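Long-range contacts in chitinase (Paenibacillus sp. FPU-7, PDB 5GZT), which probably hydrolyses internal beta-1,4 linkages between N-acetylglucosamine units of chitin and chitodextrins, acting as a family 18 endochitinase: residues L767-G772 against N792-R797; V851-W856 against D888-D893; L962-V967 against K1014-G1019; T969-G974 against A1020-G1025. All coordinates share one frame; numbering follows the deposited sequence.

Contact 1 of 4, residues L767-G772 against N792-R797; sequences LGYVPG and NYAFAR
Four backbone hydrogen bonds tie Gly-768, Val-770 and Gly-772 to Asn-792 and Ala-794, joining the first two parallel strands of the family 18 TIM barrel. The bond from Val-770 N to Asn-792 O spans 2.9 Å and is almost straight at 177°, and the last, Gly-772 N to Ala-794 O, closes to 2.7 Å. Glycine suits that final place because a beta carbon would strike both Ala-794 O and the hydroxyl of Tyr-793. A non-proline cis peptide follows, between Ala-794 and Phe-795.

Among the side chains, Tyr-769 and Asn-792 project from the same face of the sheet into the barrel. Tyr-769 keeps CG beside its own backbone N (chi1 -88°), which leans the ring toward the neighbouring strand. Asn-792 CB lies over one ring face in a CH-pi contact, 3.9 Å from the Tyr-769 centroid, and ND2 comes to 3.4 Å from Tyr-769 CZ; the amide plane stands nearly upright on the ring, 82° away. Ala-794 CB touches the ring edge, while Leu-767 CD1 approaches Asn-792 OD1 at 3.7 Å.

The phenol OH hydrogen-bonds to Asp-893 on strand 889-893. A leucine here would probably leave that carboxylate without its hydroxyl partner and Asn-792 CB without an aromatic face. This mixture of ring, amide and hydroxyl implies a polar barrel interior, in which tyrosine offers both a packing surface and a hydroxyl for hydrogen bonding.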
loop_
_atom_site.group_PDB
_atom_site.type_symbol
_atom_site.label_atom_id
_atom_site.label_comp_id
_atom_site.label_asym_id
_atom_site.label_seq_id
_atom_site.Cartn_x
_atom_site.Cartn_y
_atom_site.Cartn_z
ATOM N N LEU B 767 21.861 -40.455 11.255
ATOM C CA LEU B 767 21.062 -41.335 12.145
ATOM C C LEU B 767 19.944 -41.966 11.354
ATOM O O LEU B 767 19.188 -41.265 10.701
ATOM C CB LEU B 767 20.520 -40.493 13.302
ATOM C CG LEU B 767 19.784 -41.264 14.384
ATOM C CD1 LEU B 767 19.899 -40.558 15.762
ATOM C CD2 LEU B 767 18.349 -41.501 14.017
ATOM N N GLY B 768 19.860 -43.305 11.385
ATOM C CA GLY B 768 18.790 -44.004 10.782
ATOM C C GLY B 768 17.895 -44.627 11.803
ATOM O O GLY B 768 18.394 -45.268 12.750
ATOM N N TYR B 769 16.598 -44.423 11.652
ATOM C CA TYR B 769 15.632 -45.206 12.394
ATOM C C TYR B 769 15.565 -46.599 11.783
ATOM O O TYR B 769 15.469 -46.727 10.561
ATOM C CB TYR B 769 14.253 -44.593 12.365
ATOM C CG TYR B 769 13.976 -43.586 13.446
ATOM C CD1 TYR B 769 13.479 -43.983 14.673
ATOM C CD2 TYR B 769 14.211 -42.225 13.250
ATOM C CE1 TYR B 769 13.205 -43.050 15.667
ATOM C CE2 TYR B 769 13.961 -41.293 14.245
ATOM C CZ TYR B 769 13.452 -41.698 15.456
ATOM O OH TYR B 769 13.196 -40.806 16.486
ATOM N N VAL B 770 15.693 -47.608 12.623
ATOM C CA VAL B 770 15.653 -49.018 12.258
ATOM C C VAL B 770 14.408 -49.658 12.952
ATOM O O VAL B 770 14.309 -49.708 14.158
ATOM C CB VAL B 770 16.930 -49.712 12.646
ATOM C CG1 VAL B 770 16.805 -51.182 12.381
ATOM C CG2 VAL B 770 18.139 -49.086 11.870
ATOM N N PRO B 771 13.402 -50.048 12.156
ATOM C CA PRO B 771 12.159 -50.533 12.684
ATOM C C PRO B 771 12.356 -51.924 13.248
ATOM O O PRO B 771 12.944 -52.801 12.607
ATOM C CB PRO B 771 11.257 -50.540 11.480
ATOM C CG PRO B 771 12.120 -50.616 10.313
ATOM C CD PRO B 771 13.392 -49.918 10.691
ATOM N N GLY B 772 11.896 -52.115 14.489
ATOM C CA GLY B 772 12.022 -53.373 15.172
ATOM C C GLY B 772 11.024 -54.470 14.735
ATOM O O GLY B 772 11.153 -55.612 15.156
ATOM N N ASN B 792 18.574 -45.313 15.725
ATOM C CA ASN B 792 17.530 -45.404 16.719
ATOM C C ASN B 792 16.681 -46.690 16.508
ATOM O O ASN B 792 16.145 -46.875 15.443
ATOM C CB ASN B 792 16.534 -44.214 16.683
ATOM C CG ASN B 792 17.061 -42.942 17.356
ATOM O OD1 ASN B 792 18.142 -42.916 17.934
ATOM N ND2 ASN B 792 16.356 -41.850 17.140
ATOM N N TYR B 793 16.564 -47.568 17.498
ATOM C CA TYR B 793 15.722 -48.771 17.388
ATOM C C TYR B 793 14.321 -48.443 17.819
ATOM O O TYR B 793 14.112 -48.075 18.960
ATOM C CB TYR B 793 16.291 -49.903 18.251
ATOM C CG TYR B 793 15.579 -51.200 18.105
ATOM C CD1 TYR B 793 15.802 -52.037 16.998
ATOM C CD2 TYR B 793 14.628 -51.590 19.039
ATOM C CE1 TYR B 793 15.132 -53.273 16.863
ATOM C CE2 TYR B 793 13.941 -52.838 18.914
ATOM C CZ TYR B 793 14.198 -53.663 17.834
ATOM O OH TYR B 793 13.541 -54.852 17.782
ATOM N N ALA B 794 13.363 -48.480 16.873
ATOM C CA ALA B 794 11.964 -48.202 17.102
ATOM C C ALA B 794 11.209 -49.541 17.333
ATOM O O ALA B 794 11.307 -50.394 16.485
ATOM C CB ALA B 794 11.437 -47.555 15.845
ATOM N N PHE B 795 10.584 -49.818 18.477
ATOM C CA PHE B 795 10.592 -48.963 19.647
ATOM C C PHE B 795 10.541 -49.870 20.862
ATOM O O PHE B 795 10.204 -51.048 20.749
ATOM C CB PHE B 795 9.403 -48.080 19.723
ATOM C CG PHE B 795 9.266 -47.033 18.655
ATOM C CD1 PHE B 795 9.888 -45.815 18.800
ATOM C CD2 PHE B 795 8.301 -47.174 17.630
ATOM C CE1 PHE B 795 9.727 -44.804 17.839
ATOM C CE2 PHE B 795 8.112 -46.168 16.693
ATOM C CZ PHE B 795 8.832 -44.958 16.787
ATOM N N ALA B 796 10.899 -49.307 22.028
ATOM C CA ALA B 796 10.466 -49.814 23.323
ATOM C C ALA B 796 9.217 -49.040 23.745
ATOM O O ALA B 796 8.928 -47.983 23.203
ATOM C CB ALA B 796 11.556 -49.675 24.341
ATOM N N ARG B 797 8.457 -49.572 24.657
ATOM C CA ARG B 797 7.166 -48.987 25.059
ATOM C C ARG B 797 7.104 -48.943 26.531
ATOM O O ARG B 797 8.049 -49.424 27.211
ATOM C CB ARG B 797 5.990 -49.812 24.496
ATOM C CG ARG B 797 5.937 -49.771 22.957
ATOM C CD ARG B 797 5.306 -48.456 22.617
ATOM N NE ARG B 797 5.626 -47.922 21.320
ATOM C CZ ARG B 797 4.853 -47.941 20.233
ATOM N NH1 ARG B 797 3.741 -48.664 20.153
ATOM N NH2 ARG B 797 5.245 -47.270 19.181
#

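Contact 2 of 4, residues V851-W856 against D888-D893; sequences VSIGGW and DGIDLD
Ser-852 OG donates a hydrogen bond of 2.9 Å to Asp-891 OD2, meeting the carboxylate oxygen on its anti side and 23° out of the carboxylate plane. The aspartate reaches the serine because its CG is anti to the backbone N (chi1 174°). Ser-852 CB also lies 3.8 Å from Asp-893 OD2, two residues further along the same strand. Backbone bonds hold this polar row in register, among them Ile-853 N to Asp-891 O at 2.8 Å and Gly-855 N to Asp-893 O at 2.8 Å. The sequences are those of two family 18 signatures, the SxGG motif on the third barrel strand and DGxDxDxE on the fourth, whose second and third aspartates, Asp-891 and Asp-893, line the barrel interior below the substrate cleft, as in relatives. Gly-854 and Gly-855 adopt backbone angles that call for glycine.

On the outward face, branched aliphatics interlock: Ile-853 CD1 meets Ile-890 CG2 at 3.9 Å, and Ile-853 CB lies 3.9 Å from Leu-892 CD2, these two side chains running side by side. Helices 868-884 and 911-933 cover them, as suits purely apolar residues. In the second shell, Asp-893 OD2 is hydrogen-bonded to Tyr-769 OH, and Asp-888 forms salt bridges with Lys-841 and Lys-935 where strand 889-893 begins.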
loop_
_atom_site.group_PDB
_atom_site.type_symbol
_atom_site.label_atom_id
_atom_site.label_comp_id
_atom_site.label_asym_id
_atom_site.label_seq_id
_atom_site.Cartn_x
_atom_site.Cartn_y
_atom_site.Cartn_z
ATOM N N VAL B 851 18.095 -46.824 22.034
ATOM C CA VAL B 851 16.713 -47.301 22.070
ATOM C C VAL B 851 15.771 -46.129 22.073
ATOM O O VAL B 851 15.932 -45.233 22.885
ATOM C CB VAL B 851 16.473 -48.270 23.279
ATOM C CG1 VAL B 851 16.776 -47.642 24.665
ATOM C CG2 VAL B 851 15.042 -48.717 23.304
ATOM N N SER B 852 14.815 -46.107 21.126
ATOM C CA SER B 852 13.787 -45.141 21.125
ATOM C C SER B 852 12.623 -45.706 21.912
ATOM O O SER B 852 12.029 -46.714 21.498
ATOM C CB SER B 852 13.311 -44.802 19.715
ATOM O OG SER B 852 14.369 -44.184 19.007
ATOM N N ILE B 853 12.229 -44.976 22.939
ATOM C CA ILE B 853 11.069 -45.276 23.726
ATOM C C ILE B 853 9.975 -44.386 23.329
ATOM O O ILE B 853 10.092 -43.162 23.421
ATOM C CB ILE B 853 11.371 -45.030 25.246
ATOM C CG1 ILE B 853 12.625 -45.831 25.653
ATOM C CG2 ILE B 853 10.211 -45.501 26.116
ATOM C CD1 ILE B 853 13.108 -45.655 27.104
ATOM N N GLY B 854 8.877 -44.992 22.899
ATOM C CA GLY B 854 7.659 -44.311 22.555
ATOM C C GLY B 854 7.250 -44.511 21.143
ATOM O O GLY B 854 7.225 -45.659 20.646
ATOM N N GLY B 855 7.015 -43.375 20.463
ATOM C CA GLY B 855 6.535 -43.378 19.086
ATOM C C GLY B 855 5.053 -43.144 19.053
ATOM O O GLY B 855 4.399 -42.826 20.084
ATOM N N TRP B 856 4.502 -43.321 17.868
ATOM C CA TRP B 856 3.111 -42.932 17.543
ATOM C C TRP B 856 2.157 -43.785 18.374
ATOM O O TRP B 856 2.319 -44.984 18.451
ATOM C CB TRP B 856 2.817 -43.169 16.050
ATOM C CG TRP B 856 1.369 -42.887 15.761
ATOM C CD1 TRP B 856 0.345 -43.831 15.613
ATOM C CD2 TRP B 856 0.737 -41.619 15.767
ATOM N NE1 TRP B 856 -0.845 -43.194 15.514
ATOM C CE2 TRP B 856 -0.649 -41.843 15.582
ATOM C CE3 TRP B 856 1.204 -40.306 15.889
ATOM C CZ2 TRP B 856 -1.583 -40.794 15.475
ATOM C CZ3 TRP B 856 0.321 -39.267 15.807
ATOM C CH2 TRP B 856 -1.094 -39.505 15.586
ATOM N N ASP B 888 23.532 -47.771 23.566
ATOM C CA ASP B 888 24.532 -46.721 23.834
ATOM C C ASP B 888 23.871 -45.373 24.236
ATOM O O ASP B 888 24.567 -44.356 24.457
ATOM C CB ASP B 888 25.374 -46.488 22.591
ATOM C CG ASP B 888 26.048 -47.766 22.106
ATOM O OD1 ASP B 888 26.552 -48.451 22.925
ATOM O OD2 ASP B 888 25.985 -48.093 20.905
ATOM N N GLY B 889 22.553 -45.409 24.399
ATOM C CA GLY B 889 21.811 -44.255 24.833
ATOM C C GLY B 889 20.337 -44.457 24.710
ATOM O O GLY B 889 19.883 -45.588 24.419
ATOM N N ILE B 890 19.596 -43.442 25.104
ATOM C CA ILE B 890 18.144 -43.455 25.096
ATOM C C ILE B 890 17.603 -42.241 24.280
ATOM O O ILE B 890 18.010 -41.081 24.459
ATOM C CB ILE B 890 17.602 -43.414 26.563
ATOM C CG1 ILE B 890 17.867 -44.724 27.272
ATOM C CG2 ILE B 890 16.094 -43.179 26.596
ATOM C CD1 ILE B 890 17.762 -44.613 28.793
ATOM N N ASP B 891 16.678 -42.514 23.391
ATOM C CA ASP B 891 15.895 -41.505 22.732
ATOM C C ASP B 891 14.450 -41.599 23.167
ATOM O O ASP B 891 13.928 -42.728 23.278
ATOM C CB ASP B 891 15.966 -41.761 21.235
ATOM C CG ASP B 891 15.040 -40.807 20.439
ATOM O OD1 ASP B 891 15.252 -39.573 20.400
ATOM O OD2 ASP B 891 14.115 -41.379 19.811
ATOM N N LEU B 892 13.831 -40.489 23.529
ATOM C CA LEU B 892 12.409 -40.478 23.927
ATOM C C LEU B 892 11.564 -39.805 22.864
ATOM O O LEU B 892 11.837 -38.659 22.501
ATOM C CB LEU B 892 12.221 -39.723 25.237
ATOM C CG LEU B 892 12.946 -40.201 26.469
ATOM C CD1 LEU B 892 12.537 -39.408 27.705
ATOM C CD2 LEU B 892 12.727 -41.679 26.686
ATOM N N ASP B 893 10.521 -40.477 22.423
ATOM C CA ASP B 893 9.657 -40.051 21.339
ATOM C C ASP B 893 8.249 -39.997 21.884
ATOM O O ASP B 893 7.504 -40.929 21.708
ATOM C CB ASP B 893 9.688 -40.980 20.045
ATOM C CG ASP B 893 11.088 -41.053 19.367
ATOM O OD1 ASP B 893 11.956 -40.307 19.841
ATOM O OD2 ASP B 893 11.370 -41.800 18.346
#

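Contact 3 of 4, residues L962-V967 against K1014-G1019; sequences LDYMSV and KLVIGG
Met-965 and Leu-1015, with Ser-966 and Val-1016, form the parallel pairing between the sixth and seventh strands of the TIM barrel. Backbone bonds alternate between the two strands: Met-965 N to Lys-1014 O at 2.8 Å, Val-1016 N to Met-965 O, and Val-967 N to Val-1016 O at 3.0 Å. Toward the interior, Val-1016 CG2 touches Tyr-964 CB at 3.7 Å. Tyr-964 carries CG between its backbone N and carbonyl carbon (chi1 42°), which leads the ring off toward Glu-938, the hydrogen-bond partner of its hydroxyl. On the opposite face Leu-1015 CD2 lies 3.9 Å from Val-967 CG2 and 4.3 Å from Met-965 SD, apolar side chains that pack against helix 998-1007.

At the start of the strands Lys-1014, stretched out beyond CG, runs back along the other segment until NZ donates to Leu-962 O at 3.0 Å; NZ also bonds to His-959 O. A methionine in its place would probably leave both carbonyls without this donor and free the chain before Tyr-964 to shift. Further on, Gly-1018 leaves room for Val-967 O, which a beta carbon would hit. The chemistry thus divides the work: the strands are held by backbone bonds and apolar packing, while a lysine ammonium satisfies carbonyls that lie outside the regular pairing.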
loop_
_atom_site.group_PDB
_atom_site.type_symbol
_atom_site.label_atom_id
_atom_site.label_comp_id
_atom_site.label_asym_id
_atom_site.label_seq_id
_atom_site.Cartn_x
_atom_site.Cartn_y
_atom_site.Cartn_z
ATOM N N LEU B 962 20.173 -32.727 26.344
ATOM C CA LEU B 962 20.079 -33.498 25.153
ATOM C C LEU B 962 21.325 -33.471 24.309
ATOM O O LEU B 962 21.968 -32.431 24.171
ATOM C CB LEU B 962 18.925 -33.017 24.263
ATOM C CG LEU B 962 17.547 -33.177 24.992
ATOM C CD1 LEU B 962 16.469 -32.633 24.088
ATOM C CD2 LEU B 962 17.249 -34.591 25.362
ATOM N N ASP B 963 21.721 -34.596 23.727
ATOM C CA ASP B 963 22.739 -34.576 22.716
ATOM C C ASP B 963 22.233 -33.904 21.430
ATOM O O ASP B 963 22.955 -33.212 20.783
ATOM C CB ASP B 963 23.237 -35.991 22.446
ATOM C CG ASP B 963 24.030 -36.521 23.605
ATOM O OD1 ASP B 963 23.412 -36.939 24.587
ATOM O OD2 ASP B 963 25.265 -36.436 23.590
ATOM N N TYR B 964 20.979 -34.115 21.073
ATOM C CA TYR B 964 20.373 -33.464 19.923
ATOM C C TYR B 964 18.881 -33.748 20.020
ATOM O O TYR B 964 18.442 -34.672 20.806
ATOM C CB TYR B 964 20.981 -33.987 18.559
ATOM C CG TYR B 964 21.172 -35.506 18.571
ATOM C CD1 TYR B 964 20.168 -36.336 18.186
ATOM C CD2 TYR B 964 22.307 -36.084 19.030
ATOM C CE1 TYR B 964 20.287 -37.713 18.305
ATOM C CE2 TYR B 964 22.451 -37.460 19.062
ATOM C CZ TYR B 964 21.451 -38.266 18.721
ATOM O OH TYR B 964 21.522 -39.671 18.816
ATOM N N MET B 965 18.117 -33.031 19.193
ATOM C CA MET B 965 16.685 -33.266 18.915
ATOM C C MET B 965 16.603 -33.722 17.477
ATOM O O MET B 965 17.114 -32.996 16.622
ATOM C CB MET B 965 15.894 -31.958 19.062
ATOM C CG MET B 965 16.077 -31.339 20.427
ATOM S SD MET B 965 15.144 -29.813 20.419
ATOM C CE MET B 965 15.568 -29.239 22.048
ATOM N N SER B 966 15.996 -34.875 17.198
ATOM C CA SER B 966 15.783 -35.355 15.841
ATOM C C SER B 966 14.469 -34.755 15.400
ATOM O O SER B 966 13.395 -35.189 15.892
ATOM C CB SER B 966 15.765 -36.889 15.799
ATOM O OG SER B 966 17.054 -37.437 16.072
ATOM N N VAL B 967 14.512 -33.639 14.621
ATOM C CA VAL B 967 13.314 -32.914 14.345
ATOM C C VAL B 967 12.662 -33.562 13.100
ATOM O O VAL B 967 13.303 -33.776 12.027
ATOM C CB VAL B 967 13.558 -31.409 14.061
ATOM C CG1 VAL B 967 12.232 -30.616 13.940
ATOM C CG2 VAL B 967 14.411 -30.832 15.152
ATOM N N LYS B 1014 22.389 -28.767 18.337
ATOM C CA LYS B 1014 21.494 -29.742 18.994
ATOM C C LYS B 1014 20.294 -30.048 18.155
ATOM O O LYS B 1014 19.333 -30.611 18.630
ATOM C CB LYS B 1014 21.182 -29.221 20.416
ATOM C CG LYS B 1014 22.443 -29.514 21.184
ATOM C CD LYS B 1014 22.322 -29.483 22.600
ATOM C CE LYS B 1014 23.627 -29.945 23.236
ATOM N NZ LYS B 1014 23.291 -29.832 24.669
ATOM N N LEU B 1015 20.403 -29.720 16.873
ATOM C CA LEU B 1015 19.337 -29.982 15.930
ATOM C C LEU B 1015 19.752 -30.967 14.846
ATOM O O LEU B 1015 20.838 -30.901 14.325
ATOM C CB LEU B 1015 18.837 -28.691 15.257
ATOM C CG LEU B 1015 18.169 -27.683 16.216
ATOM C CD1 LEU B 1015 17.886 -26.334 15.503
ATOM C CD2 LEU B 1015 16.909 -28.262 16.774
ATOM N N VAL B 1016 18.839 -31.846 14.508
ATOM C CA VAL B 1016 19.066 -32.824 13.495
ATOM C C VAL B 1016 17.914 -32.698 12.497
ATOM O O VAL B 1016 16.744 -32.765 12.897
ATOM C CB VAL B 1016 19.157 -34.262 14.075
ATOM C CG1 VAL B 1016 19.326 -35.277 12.935
ATOM C CG2 VAL B 1016 20.375 -34.359 14.973
ATOM N N ILE B 1017 18.260 -32.568 11.204
ATOM C CA ILE B 1017 17.223 -32.397 10.163
ATOM C C ILE B 1017 16.747 -33.776 9.709
ATOM O O ILE B 1017 17.512 -34.718 9.653
ATOM C CB ILE B 1017 17.741 -31.582 8.957
ATOM C CG1 ILE B 1017 16.610 -31.281 7.983
ATOM C CG2 ILE B 1017 18.884 -32.347 8.288
ATOM C CD1 ILE B 1017 16.971 -30.281 6.823
ATOM N N GLY B 1018 15.440 -33.876 9.446
ATOM C CA GLY B 1018 14.779 -35.145 9.231
ATOM C C GLY B 1018 14.393 -35.339 7.738
ATOM O O GLY B 1018 13.796 -34.437 7.103
ATOM N N GLY B 1019 14.784 -36.478 7.215
ATOM C CA GLY B 1019 14.318 -36.977 5.916
ATOM C C GLY B 1019 13.293 -38.124 6.084
ATOM O O GLY B 1019 13.382 -38.961 7.048
#

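Contact 4 of 4, residues T969-G974 against A1020-G1025; sequences TYDYHG and AFYARG
Asp-971 meets Tyr-1022 and Arg-1024 above the C-terminal ends of the sixth and seventh barrel strands, the end where a TIM barrel enzyme carries its active site. A single carboxylate oxygen takes all three bonds. Tyr-1022 OH donates to Asp-971 OD1 in a very short bond of 2.5 Å, the oxygen lying at the edge of the phenol ring and in its plane. Arg-1024 approaches side-on, with NE at 2.8 Å and NH2 at 2.9 Å from Asp-971 OD1, in a salt bridge. The oxygen lies in the guanidinium plane, yet both nitrogens come from the same face of the carboxylate, whose plane is turned 73° from theirs. Arginine suits the place because its chain, extended from CG to NE, spans the distance, and CD passes 3.2 Å from His-973 O on the way.

Beside this polar knot, Ala-1020 CB packs 3.9 Å from Tyr-970 CG. Tyr-970 has CG between its backbone N and carbonyl carbon (chi1 54°), which lays the base of the ring beside the alanine methyl, where a larger side chain would crowd it, and the ring also touches Met-1112 and Trp-1114 on the last barrel strand. Gln-983 holds Asp-971 N. Tyr-970 and Asp-971 match the MxYD motif at the end of the sixth strand in family 18 chitinases, where the tyrosine commonly lines the catalytic cleft.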
loop_
_atom_site.group_PDB
_atom_site.type_symbol
_atom_site.label_atom_id
_atom_site.label_comp_id
_atom_site.label_asym_id
_atom_site.label_seq_id
_atom_site.Cartn_x
_atom_site.Cartn_y
_atom_site.Cartn_z
ATOM N N THR B 969 11.029 -33.129 10.336
ATOM C CA THR B 969 10.832 -32.081 9.323
ATOM C C THR B 969 10.189 -32.801 8.109
ATOM O O THR B 969 10.814 -33.013 7.023
ATOM C CB THR B 969 12.200 -31.432 8.998
ATOM O OG1 THR B 969 13.164 -32.467 8.805
ATOM C CG2 THR B 969 12.625 -30.483 10.129
ATOM N N TYR B 970 8.968 -33.279 8.359
ATOM C CA TYR B 970 8.181 -34.070 7.398
ATOM C C TYR B 970 6.753 -34.219 7.903
ATOM O O TYR B 970 6.426 -33.635 8.928
ATOM C CB TYR B 970 8.885 -35.342 6.981
ATOM C CG TYR B 970 9.341 -36.245 8.110
ATOM C CD1 TYR B 970 8.411 -36.897 8.948
ATOM C CD2 TYR B 970 10.669 -36.504 8.300
ATOM C CE1 TYR B 970 8.841 -37.780 9.958
ATOM C CE2 TYR B 970 11.100 -37.338 9.324
ATOM C CZ TYR B 970 10.200 -37.956 10.136
ATOM O OH TYR B 970 10.709 -38.753 11.061
ATOM N N ASP B 971 5.854 -34.869 7.160
ATOM C CA ASP B 971 4.423 -34.918 7.503
ATOM C C ASP B 971 3.778 -33.580 7.678
ATOM O O ASP B 971 2.801 -33.452 8.439
ATOM C CB ASP B 971 4.170 -35.682 8.810
ATOM C CG ASP B 971 4.653 -37.108 8.790
ATOM O OD1 ASP B 971 4.608 -37.770 7.747
ATOM O OD2 ASP B 971 5.112 -37.604 9.868
ATOM N N TYR B 972 4.278 -32.559 6.981
ATOM C CA TYR B 972 3.699 -31.236 7.084
ATOM C C TYR B 972 2.245 -31.108 6.543
ATOM O O TYR B 972 1.480 -30.254 6.988
ATOM C CB TYR B 972 4.558 -30.223 6.324
ATOM C CG TYR B 972 6.031 -30.097 6.729
ATOM C CD1 TYR B 972 6.436 -30.096 8.047
ATOM C CD2 TYR B 972 6.986 -29.785 5.754
ATOM C CE1 TYR B 972 7.769 -29.963 8.372
ATOM C CE2 TYR B 972 8.304 -29.623 6.062
ATOM C CZ TYR B 972 8.682 -29.671 7.411
ATOM O OH TYR B 972 9.999 -29.518 7.726
ATOM N N HIS B 973 1.967 -31.882 5.506
ATOM C CA HIS B 973 0.705 -31.851 4.802
ATOM C C HIS B 973 0.395 -33.277 4.404
ATOM O O HIS B 973 1.324 -34.114 4.282
ATOM C CB HIS B 973 0.826 -30.954 3.585
ATOM C CG HIS B 973 1.028 -29.538 3.945
ATOM N ND1 HIS B 973 0.115 -28.825 4.692
ATOM C CD2 HIS B 973 2.077 -28.716 3.749
ATOM C CE1 HIS B 973 0.543 -27.585 4.847
ATOM N NE2 HIS B 973 1.738 -27.495 4.288
ATOM N N GLY B 974 -0.907 -33.554 4.239
ATOM C CA GLY B 974 -1.347 -34.896 3.724
ATOM C C GLY B 974 -2.880 -35.010 3.641
ATOM O O GLY B 974 -3.559 -33.993 3.601
ATOM N N ALA B 1020 12.344 -38.207 5.128
ATOM C CA ALA B 1020 11.280 -39.227 5.165
ATOM C C ALA B 1020 11.459 -40.119 3.944
ATOM O O ALA B 1020 11.456 -39.623 2.798
ATOM C CB ALA B 1020 9.948 -38.562 5.071
ATOM N N PHE B 1021 11.513 -41.423 4.159
ATOM C CA PHE B 1021 11.629 -42.378 3.046
ATOM C C PHE B 1021 10.236 -42.899 2.581
ATOM O O PHE B 1021 10.099 -44.041 2.134
ATOM C CB PHE B 1021 12.503 -43.535 3.438
ATOM C CG PHE B 1021 13.980 -43.223 3.533
ATOM C CD1 PHE B 1021 14.507 -41.921 3.471
ATOM C CD2 PHE B 1021 14.862 -44.264 3.726
ATOM C CE1 PHE B 1021 15.872 -41.715 3.623
ATOM C CE2 PHE B 1021 16.232 -44.047 3.832
ATOM C CZ PHE B 1021 16.726 -42.770 3.764
ATOM N N TYR B 1022 9.217 -42.087 2.749
ATOM C CA TYR B 1022 7.867 -42.435 2.338
ATOM C C TYR B 1022 7.224 -41.173 1.844
ATOM O O TYR B 1022 7.634 -40.044 2.223
ATOM C CB TYR B 1022 7.009 -43.036 3.479
ATOM C CG TYR B 1022 6.825 -42.117 4.687
ATOM C CD1 TYR B 1022 7.787 -42.079 5.744
ATOM C CD2 TYR B 1022 5.733 -41.292 4.792
ATOM C CE1 TYR B 1022 7.645 -41.228 6.843
ATOM C CE2 TYR B 1022 5.585 -40.435 5.893
ATOM C CZ TYR B 1022 6.547 -40.409 6.909
ATOM O OH TYR B 1022 6.334 -39.550 7.960
ATOM N N ALA B 1023 6.122 -41.362 1.114
ATOM C CA ALA B 1023 5.342 -40.258 0.563
ATOM C C ALA B 1023 4.020 -40.017 1.206
ATOM O O ALA B 1023 3.484 -40.836 1.936
ATOM C CB ALA B 1023 5.120 -40.513 -0.913
ATOM N N ARG B 1024 3.472 -38.859 0.902
ATOM C CA ARG B 1024 2.047 -38.553 1.131
ATOM C C ARG B 1024 1.504 -37.999 -0.166
ATOM O O ARG B 1024 2.253 -37.779 -1.102
ATOM C CB ARG B 1024 1.846 -37.579 2.281
ATOM C CG ARG B 1024 2.208 -38.203 3.636
ATOM C CD ARG B 1024 1.976 -37.219 4.781
ATOM N NE ARG B 1024 2.382 -37.846 6.031
ATOM C CZ ARG B 1024 1.685 -38.794 6.679
ATOM N NH1 ARG B 1024 0.467 -39.170 6.292
ATOM N NH2 ARG B 1024 2.196 -39.347 7.766
ATOM N N GLY B 1025 0.198 -37.860 -0.274
ATOM C CA GLY B 1025 -0.387 -37.554 -1.592
ATOM C C GLY B 1025 -1.886 -37.300 -1.554
ATOM O O GLY B 1025 -2.479 -37.371 -0.485
#

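How the contacts relate
All four contacts belong to the second family 18 barrel of the chain. Contacts 1 and 2 come first and in series, their centres 7 Å apart, and touch because strands 790-799 and 848-854 are neighbours; together they cover strands one to four. Contact 3, strands six and seven, lies about 15 Å from contact 1 and 13 Å from contact 2, centre to centre, further round the same sheet, and reaches contact 1 through Leu-767 against Tyr-964. Contact 4 continues from contact 3 into the loops, with segments alternating along the chain and centres 17 Å apart. The set thus runs from the barrel wall to its C-terminal rim, consistent with the site of chitin cleavage there.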